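Local coordinates for chorismate mutase and shikimate 5-dehydrogenase fusion protein (Clostridium acetobutylicum, PDB 3FBT) that probably catalyses the reversible NADPH-linked reduction of 3-dehydroshikimate to shikimate, as the dehydrogenase part of a natural fusion with chorismate mutase, at residues A[46-49]-A[50-54]; A[244-247]-A[248-251]. All blocks are in the same frame, centred on the assembly; numbering follows the deposited sequence. Where two conformers were deposited one is given.

Both contacts are about two turns of helix, their successive turns joined by i to i+4 bonds, but on different helices that do not touch: their centres lie 21 Å apart, with nearest atoms about 11 Å apart. Contact 1 covers the N-cap and most of helix 47-56 in the substrate-binding domain, partly buried against its own domain and against the second subunit. Contact 2, on helix 237-252, is buried and meets no other chain. Their chemistry follows their place. In 46-54 a serine hydroxyl adds a second hydrogen bond to a backbone carbonyl, and charged side chains lie at the solvent and at the subunit interface; in 244-251 small alanines and a serine-tryptophan CH-pi contact sit beside the predicted shikimate pocket.

Contact 1 of 2, residues A[46-49]-A[50-54]; sequences KLKE and SVDTF
Lys46 O, the carbonyl at the N-cap of helix 47-56, is gripped twice by Ser50. The backbone N of Ser50 reaches it at 3.1 Å and its hydroxyl OG donates to the same oxygen at 2.7 Å, the two donors coming from opposite faces of the carbonyl plane. OG is tilted 34° from that plane. It gets there because Ser50 keeps its hydroxyl beside its own backbone N, with chi1 at -31°, folding OG back along the helix toward the preceding turn.

The remaining main-chain bonds continue the turn: Val51 N to Leu47 O at 3.1 Å, Asp52 N to Lys48 O at 3.0 Å and Thr53 N to Glu49 O. This is the regular i to i+4 ladder of an alpha helix, running on from its N-cap, in the substrate-binding domain of a shikimate dehydrogenase. The helix follows strand 35-41 and precedes strand 61-64, and its face bearing Thr53 meets the second subunit, where Thr53 OG1 hydrogen-bonds to Thr53 OG1 of the other chain. Glu49 packs on Glu49 of that chain as well.

Apolar packing falls to Leu47 and Val51, whose side chains run alongside each other in the same direction. Leu47 CD1 meets Val51 CG2 at 3.9 Å, and CG2 also lies 3.4 Å from Leu47 O, since this branch sits beside the backbone N of Val51. Leu47 then reaches on to Tyr68, while Ser50 packs on Val42.

The charged pair Lys48 and Asp52 is looser. The bent Lys48 chain, which also touches Glu75, lays CD 3.4 Å from Asp52 OD2. Lys48 NZ stands 4.6 Å from that oxygen; the charges would probably attract only weakly, and with two Asp52 conformers the exact geometry is uncertain.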
# COMPACT_ATOMS: atom_id res chain seq x y z
N LYS A 46 -6.84 9.84 -14.22
CA LYS A 46 -6.65 9.93 -12.79
C LYS A 46 -5.21 9.94 -12.34
O LYS A 46 -4.96 9.70 -11.18
CB LYS A 46 -7.31 8.73 -12.13
CG LYS A 46 -8.65 8.37 -12.76
CD LYS A 46 -9.77 9.18 -12.16
CE LYS A 46 -11.04 8.33 -12.11
NZ LYS A 46 -12.21 9.21 -11.85
N LEU A 47 -4.24 10.17 -13.21
CA LEU A 47 -2.84 10.08 -12.76
C LEU A 47 -2.59 11.10 -11.64
O LEU A 47 -1.92 10.86 -10.66
CB LEU A 47 -1.86 10.30 -13.92
CG LEU A 47 -0.36 10.35 -13.61
CD1 LEU A 47 0.22 9.04 -13.05
CD2 LEU A 47 0.42 10.79 -14.89
N LYS A 48 -3.16 12.26 -11.78
CA LYS A 48 -2.76 13.30 -10.89
C LYS A 48 -3.34 13.06 -9.52
O LYS A 48 -2.62 13.07 -8.53
CB LYS A 48 -3.14 14.68 -11.41
CG LYS A 48 -2.23 15.69 -10.73
CD LYS A 48 -2.95 16.56 -9.78
CE LYS A 48 -3.34 17.82 -10.53
NZ LYS A 48 -4.77 18.12 -10.28
N GLU A 49 -4.65 12.80 -9.47
CA GLU A 49 -5.26 12.43 -8.19
C GLU A 49 -4.61 11.19 -7.49
O GLU A 49 -4.36 11.22 -6.30
CB GLU A 49 -6.79 12.27 -8.33
CG GLU A 49 -7.49 13.38 -9.11
CD GLU A 49 -7.65 12.99 -10.58
OE1 GLU A 49 -6.72 13.21 -11.44
OE2 GLU A 49 -8.73 12.43 -10.87
N SER A 50 -4.27 10.12 -8.22
CA SER A 50 -3.59 9.00 -7.53
C SER A 50 -2.24 9.35 -6.96
O SER A 50 -1.90 8.98 -5.83
CB SER A 50 -3.43 7.78 -8.45
OG SER A 50 -4.48 7.78 -9.35
N VAL A 51 -1.40 9.98 -7.75
CA VAL A 51 -0.12 10.43 -7.26
C VAL A 51 -0.33 11.32 -5.96
O VAL A 51 0.40 11.18 -5.00
CB VAL A 51 0.65 11.20 -8.43
CG1 VAL A 51 1.74 12.08 -7.96
CG2 VAL A 51 1.21 10.18 -9.49
N ASP A 52 -1.34 12.21 -5.94
CA ASP A 52 -1.58 13.07 -4.77
C ASP A 52 -1.88 12.16 -3.57
O ASP A 52 -1.39 12.36 -2.44
CB ASP A 52 -2.77 14.01 -5.01
CG ASP A 52 -2.45 15.19 -5.98
OD1 ASP A 52 -1.26 15.50 -6.26
OD2 ASP A 52 -3.42 15.85 -6.46
N THR A 53 -2.70 11.13 -3.79
CA THR A 53 -2.98 10.25 -2.65
C THR A 53 -1.73 9.51 -2.23
O THR A 53 -1.47 9.35 -1.04
CB THR A 53 -4.06 9.21 -2.97
OG1 THR A 53 -5.26 9.89 -3.32
CG2 THR A 53 -4.26 8.36 -1.77
N PHE A 54 -0.92 9.07 -3.19
CA PHE A 54 0.30 8.38 -2.75
C PHE A 54 1.13 9.30 -1.86
O PHE A 54 1.74 8.92 -0.86
CB PHE A 54 1.13 7.90 -3.96
CG PHE A 54 0.58 6.63 -4.59
CD1 PHE A 54 0.60 5.45 -3.89
CD2 PHE A 54 0.04 6.64 -5.87
CE1 PHE A 54 0.06 4.28 -4.46
CE2 PHE A 54 -0.52 5.48 -6.43
CZ PHE A 54 -0.50 4.30 -5.72

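Contact 2 of 2, residues A[244-247]-A[248-251]; sequences AAAS and EEIW
Ser247 and Trp251 meet because the indole of Trp251 leaves its backbone beside its own N, with chi1 at -65°, and folds back toward the preceding turn, chi2 then turning the ring at -34°. One face of the indole is thereby laid over Ser247. Ser247 CB stands over the six-membered ring, 3.7 Å from its centroid and only 16° off the normal, a CH-pi contact whose closest ring atom is CH2, at 3.6 Å from CB. Ser247 O lies over the same face nearer the five-membered ring, with CG of Trp251 3.3 Å away, and this carbonyl also accepts the backbone N of Trp251 at 2.9 Å. The Trp251 N-H thus bonds this carbonyl, while the ring packs over it and over the Ser247 side chain.

The hydroxyl of Ser247 faces other partners: OG hydrogen-bonds to Gln243 OE1, Asn63 ND2 and Thr104 OG1, so this buried polar atom is well satisfied.

Bonds from Glu248 N to Ala244 O, at 3.0 Å, and from Glu249 N to Ala245 O, at 2.8 Å, build the earlier rungs, and Ile250 N to Ala246 O carries the ladder on. Glu249 keeps CG beside its own backbone N, 3.1 Å from Ala245 O, then runs extended to bond Ile256 N through OE1. Glu248 bends instead, its CG 3.5 Å from Ala244 O; its carboxylate leads off to helix 19-31, where OE2 bonds His24 ND1, and OE1 lies in plane at the edge of the Trp251 ring.

Helix 237-252 follows the last strand of the parallel, Rossmann-type sheet and returns to the substrate-binding domain, a feature of the shikimate dehydrogenase fold. There this turn backs the predicted shikimate site, with Ser247 close to Asn90 and bonded to Gln243.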
# COMPACT_ATOMS: atom_id res chain seq x y z
N ALA A 244 16.21 -1.88 -10.59
CA ALA A 244 15.41 -1.97 -9.38
C ALA A 244 16.26 -1.57 -8.09
O ALA A 244 15.79 -0.82 -7.20
CB ALA A 244 14.83 -3.37 -9.28
N ALA A 245 17.52 -2.07 -8.01
CA ALA A 245 18.45 -1.69 -6.91
C ALA A 245 18.61 -0.18 -6.84
O ALA A 245 18.52 0.49 -5.76
CB ALA A 245 19.88 -2.38 -7.10
N ALA A 246 18.79 0.40 -8.00
CA ALA A 246 18.97 1.85 -7.99
C ALA A 246 17.69 2.60 -7.54
O ALA A 246 17.77 3.66 -6.97
CB ALA A 246 19.50 2.36 -9.37
N SER A 247 16.50 2.09 -7.86
CA SER A 247 15.32 2.79 -7.39
C SER A 247 15.31 2.76 -5.89
O SER A 247 14.94 3.77 -5.26
CB SER A 247 14.00 2.20 -8.00
OG SER A 247 14.07 2.38 -9.42
N GLU A 248 15.66 1.59 -5.35
CA GLU A 248 15.51 1.35 -3.91
C GLU A 248 16.53 2.22 -3.19
O GLU A 248 16.25 2.67 -2.05
CB GLU A 248 15.77 -0.11 -3.53
CG GLU A 248 14.65 -1.07 -3.87
CD GLU A 248 13.33 -0.79 -3.16
OE1 GLU A 248 13.31 -0.06 -2.12
OE2 GLU A 248 12.29 -1.28 -3.67
N GLU A 249 17.69 2.44 -3.86
CA GLU A 249 18.74 3.32 -3.32
C GLU A 249 18.19 4.71 -3.21
O GLU A 249 18.39 5.37 -2.22
CB GLU A 249 20.01 3.34 -4.19
CG GLU A 249 20.80 1.95 -4.24
CD GLU A 249 22.02 1.99 -5.21
OE1 GLU A 249 22.93 1.17 -5.06
OE2 GLU A 249 22.10 2.87 -6.11
N ILE A 250 17.51 5.19 -4.25
CA ILE A 250 17.02 6.53 -4.16
C ILE A 250 15.85 6.68 -3.15
O ILE A 250 15.74 7.70 -2.43
CB ILE A 250 16.59 7.00 -5.55
CG1 ILE A 250 17.82 7.21 -6.51
CG2 ILE A 250 15.68 8.17 -5.42
CD1 ILE A 250 17.40 7.05 -8.06
N TRP A 251 14.95 5.69 -3.10
CA TRP A 251 13.80 5.73 -2.19
C TRP A 251 14.24 5.72 -0.71
O TRP A 251 13.76 6.48 0.10
CB TRP A 251 12.80 4.55 -2.43
CG TRP A 251 12.13 4.62 -3.81
CD1 TRP A 251 11.80 5.72 -4.49
CD2 TRP A 251 11.69 3.48 -4.62
NE1 TRP A 251 11.20 5.34 -5.73
CE2 TRP A 251 11.16 3.97 -5.81
CE3 TRP A 251 11.72 2.10 -4.43
CZ2 TRP A 251 10.63 3.13 -6.80
CZ3 TRP A 251 11.23 1.28 -5.38
CH2 TRP A 251 10.70 1.79 -6.57